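Local coordinates for Afp3 (Serratia entomophila, PDB 6RBN), which probably builds, with related sheath proteins, the contractile sheath around the inner tube of the anti-feeding prophage, a phage-tail-like injection system, here in its extended state, at residues Pro125-Pro130 with Asp148-Ile153; Pro161-Arg166 with Asp188-Asp193. One frame throughout, in Å; residues are numbered along the deposited sequence.

Interaction 1 (Pro125-Pro130 with Asp148-Ile153); sequences PCYLYP and DEVGEI
Tyr-127 swings its CG anti to its own carbonyl carbon (chi1 -70°), which sends the ring across to the 148-153 segment, while Glu-152 lodges CG between its backbone N and carbonyl carbon (chi1 61°) and then runs on extended, so that its carboxylate arrives at the phenol end of the ring. There Tyr-127 OH donates a hydrogen bond to Glu-152 OE2. The modelled separation of 2.4 Å between OH and OE2 is very short, and at 2.8 Å resolution its exact length is doubtful. The two side chains cross at about a right angle. The carboxylate sits at the ring edge rather than over a face, its plane turned 64° from that of the ring.

One face of the same ring takes aliphatic groups. Val-150 comes from the opposite direction to the tyrosine and lays CG1 over the face as a CH-pi contact, 4.0 Å from CG1 to the centroid of the Tyr-127 ring. Ile-153 adds a looser contact nearer the rim: its CG1 lies 4.2 Å from Tyr-127 CD2, and its CD1 rides above the plane. The phenol thus probably has a polar partner at its end, and it has branched side chains over a face, with Tyr-127 and Ile-153 buried and Glu-152 at the exposed margin.

Strand 127-130 is the central strand of a three-stranded mixed sheet, parallel to 31-34 and antiparallel to 48-49. Tyr-127 bonds through its backbone to Phe-32, and Arg-49 of strand 48-49 packs against both Tyr-127 and Glu-152. The contact therefore ties this sheet to the loop that leaves helix 143-149, whose Asp-148 and Glu-149 pack on the chain of Afp2.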
loop_
_atom_site.group_PDB
_atom_site.type_symbol
_atom_site.label_atom_id
_atom_site.label_comp_id
_atom_site.label_asym_id
_atom_site.label_seq_id
_atom_site.Cartn_x
_atom_site.Cartn_y
_atom_site.Cartn_z
ATOM N N PRO D 125 46.803 -39.602 -14.276
ATOM C CA PRO D 125 48.053 -38.819 -14.275
ATOM C C PRO D 125 49.315 -39.667 -14.211
ATOM O O PRO D 125 50.381 -39.181 -14.606
ATOM C CB PRO D 125 47.895 -37.923 -13.039
ATOM C CG PRO D 125 46.420 -37.837 -12.817
ATOM C CD PRO D 125 45.896 -39.190 -13.191
ATOM N N CYS D 126 49.236 -40.887 -13.660
ATOM C CA CYS D 126 50.172 -41.987 -13.909
ATOM C C CYS D 126 51.646 -41.685 -13.631
ATOM O O CYS D 126 52.430 -41.523 -14.569
ATOM C CB CYS D 126 50.010 -42.464 -15.356
ATOM S SG CYS D 126 50.860 -44.000 -15.774
ATOM N N TYR D 127 52.024 -41.518 -12.369
ATOM C CA TYR D 127 53.422 -41.328 -12.009
ATOM C C TYR D 127 54.232 -42.592 -12.282
ATOM O O TYR D 127 53.740 -43.711 -12.132
ATOM C CB TYR D 127 53.550 -40.924 -10.539
ATOM C CG TYR D 127 53.049 -39.529 -10.269
ATOM C CD1 TYR D 127 53.870 -38.427 -10.458
ATOM C CD2 TYR D 127 51.746 -39.311 -9.865
ATOM C CE1 TYR D 127 53.412 -37.154 -10.227
ATOM C CE2 TYR D 127 51.278 -38.042 -9.638
ATOM C CZ TYR D 127 52.113 -36.966 -9.818
ATOM O OH TYR D 127 51.646 -35.696 -9.586
ATOM N N LEU D 128 55.478 -42.402 -12.716
ATOM C CA LEU D 128 56.380 -43.503 -13.026
ATOM C C LEU D 128 57.677 -43.354 -12.249
ATOM O O LEU D 128 58.159 -42.240 -12.042
ATOM C CB LEU D 128 56.718 -43.577 -14.514
ATOM C CG LEU D 128 55.619 -43.829 -15.537
ATOM C CD1 LEU D 128 56.247 -43.935 -16.910
ATOM C CD2 LEU D 128 54.823 -45.064 -15.203
ATOM N N TYR D 129 58.244 -44.482 -11.838
ATOM C CA TYR D 129 59.565 -44.520 -11.210
ATOM C C TYR D 129 60.420 -45.562 -11.911
ATOM O O TYR D 129 60.279 -46.767 -11.635
ATOM C CB TYR D 129 59.455 -44.833 -9.721
ATOM C CG TYR D 129 60.787 -44.858 -9.012
ATOM C CD1 TYR D 129 61.475 -43.682 -8.755
ATOM C CD2 TYR D 129 61.352 -46.055 -8.593
ATOM C CE1 TYR D 129 62.689 -43.696 -8.107
ATOM C CE2 TYR D 129 62.566 -46.077 -7.943
ATOM C CZ TYR D 129 63.227 -44.893 -7.705
ATOM O OH TYR D 129 64.438 -44.907 -7.059
ATOM N N PRO D 130 61.310 -45.162 -12.824
ATOM C CA PRO D 130 62.167 -46.144 -13.502
ATOM C C PRO D 130 63.227 -46.737 -12.586
ATOM O O PRO D 130 64.098 -46.031 -12.070
ATOM C CB PRO D 130 62.789 -45.335 -14.644
ATOM C CG PRO D 130 62.740 -43.931 -14.183
ATOM C CD PRO D 130 61.504 -43.801 -13.351
ATOM N N ASP D 148 56.431 -39.521 -0.712
ATOM C CA ASP D 148 55.808 -38.522 0.144
ATOM C C ASP D 148 56.038 -37.102 -0.351
ATOM O O ASP D 148 55.277 -36.203 0.016
ATOM C CB ASP D 148 56.328 -38.661 1.570
ATOM C CG ASP D 148 55.906 -39.960 2.210
ATOM O OD1 ASP D 148 54.846 -40.495 1.828
ATOM O OD2 ASP D 148 56.629 -40.447 3.104
ATOM N N GLU D 149 57.069 -36.880 -1.170
ATOM C CA GLU D 149 57.313 -35.543 -1.695
ATOM C C GLU D 149 56.294 -35.162 -2.757
ATOM O O GLU D 149 55.978 -33.978 -2.914
ATOM C CB GLU D 149 58.729 -35.450 -2.257
ATOM C CG GLU D 149 59.812 -35.564 -1.204
ATOM C CD GLU D 149 61.206 -35.470 -1.788
ATOM O OE1 GLU D 149 61.333 -35.418 -3.027
ATOM O OE2 GLU D 149 62.179 -35.454 -1.003
ATOM N N VAL D 150 55.781 -36.130 -3.493
ATOM C CA VAL D 150 54.698 -35.896 -4.439
ATOM C C VAL D 150 53.383 -36.098 -3.697
ATOM O O VAL D 150 53.233 -37.044 -2.921
ATOM C CB VAL D 150 54.823 -36.835 -5.651
ATOM C CG1 VAL D 150 53.762 -36.524 -6.686
ATOM C CG2 VAL D 150 56.213 -36.748 -6.254
ATOM N N GLY D 151 52.421 -35.207 -3.925
ATOM C CA GLY D 151 51.285 -35.136 -3.024
ATOM C C GLY D 151 50.237 -36.212 -3.254
ATOM O O GLY D 151 49.519 -36.595 -2.327
ATOM N N GLU D 152 50.128 -36.718 -4.485
ATOM C CA GLU D 152 48.868 -37.299 -4.936
ATOM C C GLU D 152 48.936 -38.772 -5.353
ATOM O O GLU D 152 48.078 -39.224 -6.107
ATOM C CB GLU D 152 48.295 -36.459 -6.078
ATOM C CG GLU D 152 49.189 -36.370 -7.296
ATOM C CD GLU D 152 48.595 -35.521 -8.399
ATOM O OE1 GLU D 152 47.486 -34.982 -8.206
ATOM O OE2 GLU D 152 49.242 -35.392 -9.462
ATOM N N ILE D 153 49.899 -39.554 -4.867
ATOM C CA ILE D 153 49.883 -40.988 -5.164
ATOM C C ILE D 153 48.870 -41.689 -4.268
ATOM O O ILE D 153 48.868 -41.505 -3.044
ATOM C CB ILE D 153 51.286 -41.600 -5.019
ATOM C CG1 ILE D 153 52.170 -41.239 -6.209
ATOM C CG2 ILE D 153 51.239 -43.110 -4.867
ATOM C CD1 ILE D 153 53.057 -40.085 -5.975
#

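Interaction 2 (Pro161-Arg166 with Asp188-Asp193); sequences PDETYR and DSVNGD
Arg-166 and Asp-188 supply the charged part of this contact, and Glu-163 and Val-190 the apolar part, where the first turn of helix 163-172 meets the loop between strands 185-188 and 204-207. The salt bridge is long, 3.8 Å from Arg-166 NH1 to Asp-188 OD2, with OD2 at the guanidinium edge but the two planes 50° apart, so the carboxylate is not gripped squarely. Asp-188 CB also approaches Arg-166 NH1, at 3.3 Å. Asp-188 OD1 takes a hydrogen bond from Ser-271 OG, a stronger partner.

Van der Waals contact joins Glu-163 CG to Val-190 CG2 at 3.7 Å. Glu-163 carries CG anti to its backbone N (chi1 -165°), which places it against that methyl; the bend at chi2 then brings Glu-163 OE2 within 3.8 Å of Val-190 CG2. The two side chains cross at about a right angle.

Hydrogen bonds also form within each segment. Arg-166 NE donates to Asp-162 O at 3.0 Å, the oxygen lying 35° out of the guanidinium plane, and this helps to fix the arginine along the start of the helix. On the other segment, Ser-189 OG accepts from Gly-192 N at 2.9 Å, an ST motif, and donates to Asp-193 O. This closes a turn that includes Val-190, and Gly-192 has backbone angles suited to a residue without CB.

Since no hydrogen bond crosses between the segments, the contact rests on one long salt bridge and on aliphatic packing, which probably makes its polar part weak.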
loop_
_atom_site.group_PDB
_atom_site.type_symbol
_atom_site.label_atom_id
_atom_site.label_comp_id
_atom_site.label_asym_id
_atom_site.label_seq_id
_atom_site.Cartn_x
_atom_site.Cartn_y
_atom_site.Cartn_z
ATOM N N PRO D 161 57.104 -58.421 -14.787
ATOM C CA PRO D 161 56.907 -59.878 -14.869
ATOM C C PRO D 161 57.876 -60.691 -14.027
ATOM O O PRO D 161 57.604 -61.873 -13.789
ATOM C CB PRO D 161 57.096 -60.171 -16.360
ATOM C CG PRO D 161 57.976 -59.087 -16.836
ATOM C CD PRO D 161 57.586 -57.869 -16.063
ATOM N N ASP D 162 58.990 -60.118 -13.582
ATOM C CA ASP D 162 59.924 -60.860 -12.745
ATOM C C ASP D 162 59.352 -61.013 -11.340
ATOM O O ASP D 162 58.635 -60.141 -10.845
ATOM C CB ASP D 162 61.275 -60.149 -12.701
ATOM C CG ASP D 162 62.390 -61.020 -12.144
ATOM O OD1 ASP D 162 62.143 -62.199 -11.815
ATOM O OD2 ASP D 162 63.525 -60.515 -12.028
ATOM N N GLU D 163 59.676 -62.134 -10.696
ATOM C CA GLU D 163 59.099 -62.431 -9.390
ATOM C C GLU D 163 59.926 -61.822 -8.264
ATOM O O GLU D 163 59.367 -61.257 -7.319
ATOM C CB GLU D 163 58.979 -63.944 -9.212
ATOM C CG GLU D 163 58.084 -64.400 -8.066
ATOM C CD GLU D 163 58.809 -64.531 -6.740
ATOM O OE1 GLU D 163 60.033 -64.778 -6.751
ATOM O OE2 GLU D 163 58.150 -64.396 -5.687
ATOM N N THR D 164 61.251 -61.940 -8.336
ATOM C CA THR D 164 62.114 -61.377 -7.307
ATOM C C THR D 164 62.241 -59.865 -7.413
ATOM O O THR D 164 62.683 -59.228 -6.452
ATOM C CB THR D 164 63.502 -62.007 -7.379
ATOM O OG1 THR D 164 64.078 -61.747 -8.664
ATOM C CG2 THR D 164 63.415 -63.508 -7.162
ATOM N N TYR D 165 61.879 -59.288 -8.559
ATOM C CA TYR D 165 61.859 -57.837 -8.695
ATOM C C TYR D 165 60.745 -57.231 -7.854
ATOM O O TYR D 165 60.944 -56.209 -7.193
ATOM C CB TYR D 165 61.675 -57.469 -10.166
ATOM C CG TYR D 165 61.779 -55.999 -10.507
ATOM C CD1 TYR D 165 63.007 -55.407 -10.756
ATOM C CD2 TYR D 165 60.648 -55.205 -10.578
ATOM C CE1 TYR D 165 63.098 -54.068 -11.080
ATOM C CE2 TYR D 165 60.726 -53.872 -10.897
ATOM C CZ TYR D 165 61.950 -53.309 -11.145
ATOM O OH TYR D 165 62.017 -51.976 -11.460
ATOM N N ARG D 166 59.566 -57.857 -7.866
ATOM C CA ARG D 166 58.420 -57.311 -7.149
ATOM C C ARG D 166 58.553 -57.506 -5.648
ATOM O O ARG D 166 58.065 -56.682 -4.869
ATOM C CB ARG D 166 57.137 -57.959 -7.655
ATOM C CG ARG D 166 56.767 -57.550 -9.052
ATOM C CD ARG D 166 55.574 -58.333 -9.536
ATOM N NE ARG D 166 55.926 -59.735 -9.716
ATOM C CZ ARG D 166 55.079 -60.671 -10.115
ATOM N NH1 ARG D 166 53.832 -60.353 -10.399
ATOM N NH2 ARG D 166 55.484 -61.924 -10.253
ATOM N N ASP D 188 50.528 -58.922 -6.655
ATOM C CA ASP D 188 50.229 -59.975 -7.613
ATOM C C ASP D 188 50.690 -61.307 -7.054
ATOM O O ASP D 188 51.842 -61.439 -6.635
ATOM C CB ASP D 188 50.917 -59.709 -8.947
ATOM C CG ASP D 188 50.329 -58.539 -9.672
ATOM O OD1 ASP D 188 49.102 -58.342 -9.589
ATOM O OD2 ASP D 188 51.094 -57.774 -10.290
ATOM N N SER D 189 49.798 -62.286 -7.059
ATOM C CA SER D 189 50.168 -63.605 -6.587
ATOM C C SER D 189 51.039 -64.305 -7.622
ATOM O O SER D 189 51.051 -63.957 -8.805
ATOM C CB SER D 189 48.923 -64.435 -6.292
ATOM O OG SER D 189 49.283 -65.714 -5.811
ATOM N N VAL D 190 51.784 -65.299 -7.159
ATOM C CA VAL D 190 52.691 -66.053 -8.014
ATOM C C VAL D 190 52.115 -67.415 -8.364
ATOM O O VAL D 190 52.059 -67.793 -9.534
ATOM C CB VAL D 190 54.069 -66.182 -7.334
ATOM C CG1 VAL D 190 55.033 -66.931 -8.232
ATOM C CG2 VAL D 190 54.597 -64.814 -6.973
ATOM N N ASN D 191 51.676 -68.168 -7.355
ATOM C CA ASN D 191 51.042 -69.456 -7.596
ATOM C C ASN D 191 49.775 -69.645 -6.766
ATOM O O ASN D 191 49.306 -70.778 -6.618
ATOM C CB ASN D 191 52.033 -70.602 -7.348
ATOM C CG ASN D 191 52.675 -70.547 -5.969
ATOM O OD1 ASN D 191 52.357 -69.692 -5.148
ATOM N ND2 ASN D 191 53.594 -71.472 -5.716
ATOM N N GLY D 192 49.210 -68.571 -6.221
ATOM C CA GLY D 192 47.939 -68.677 -5.533
ATOM C C GLY D 192 47.984 -68.279 -4.076
ATOM O O GLY D 192 47.168 -68.747 -3.277
ATOM N N ASP D 193 48.927 -67.414 -3.710
ATOM C CA ASP D 193 49.033 -66.959 -2.333
ATOM C C ASP D 193 49.625 -65.559 -2.304
ATOM O O ASP D 193 50.157 -65.069 -3.302
ATOM C CB ASP D 193 49.857 -67.937 -1.482
ATOM C CG ASP D 193 51.230 -68.219 -2.065
ATOM O OD1 ASP D 193 51.538 -67.752 -3.181
ATOM O OD2 ASP D 193 52.014 -68.922 -1.394
#

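How the interactions relate
The contacts follow one another in series along the chain: interaction 1 closes at Ile-153 before interaction 2 opens at Pro-161. Their centres lie 23 Å apart, and their nearest atoms, about 5 Å apart, do not touch. Strand 127-130 nevertheless connects to helix 163-172 at one remove: Tyr-165 OH is hydrogen-bonded to Leu-131 O, just past the strand, and the Tyr-165 ring makes a cation-pi contact with Arg-35, just past the parallel strand 31-34. Interaction 1 borders the chain of Afp2, whereas no other protein chain touches the segments of interaction 2. In each, a loop packs against a regular element: strand 127-130 in interaction 1, helix 163-172 in interaction 2.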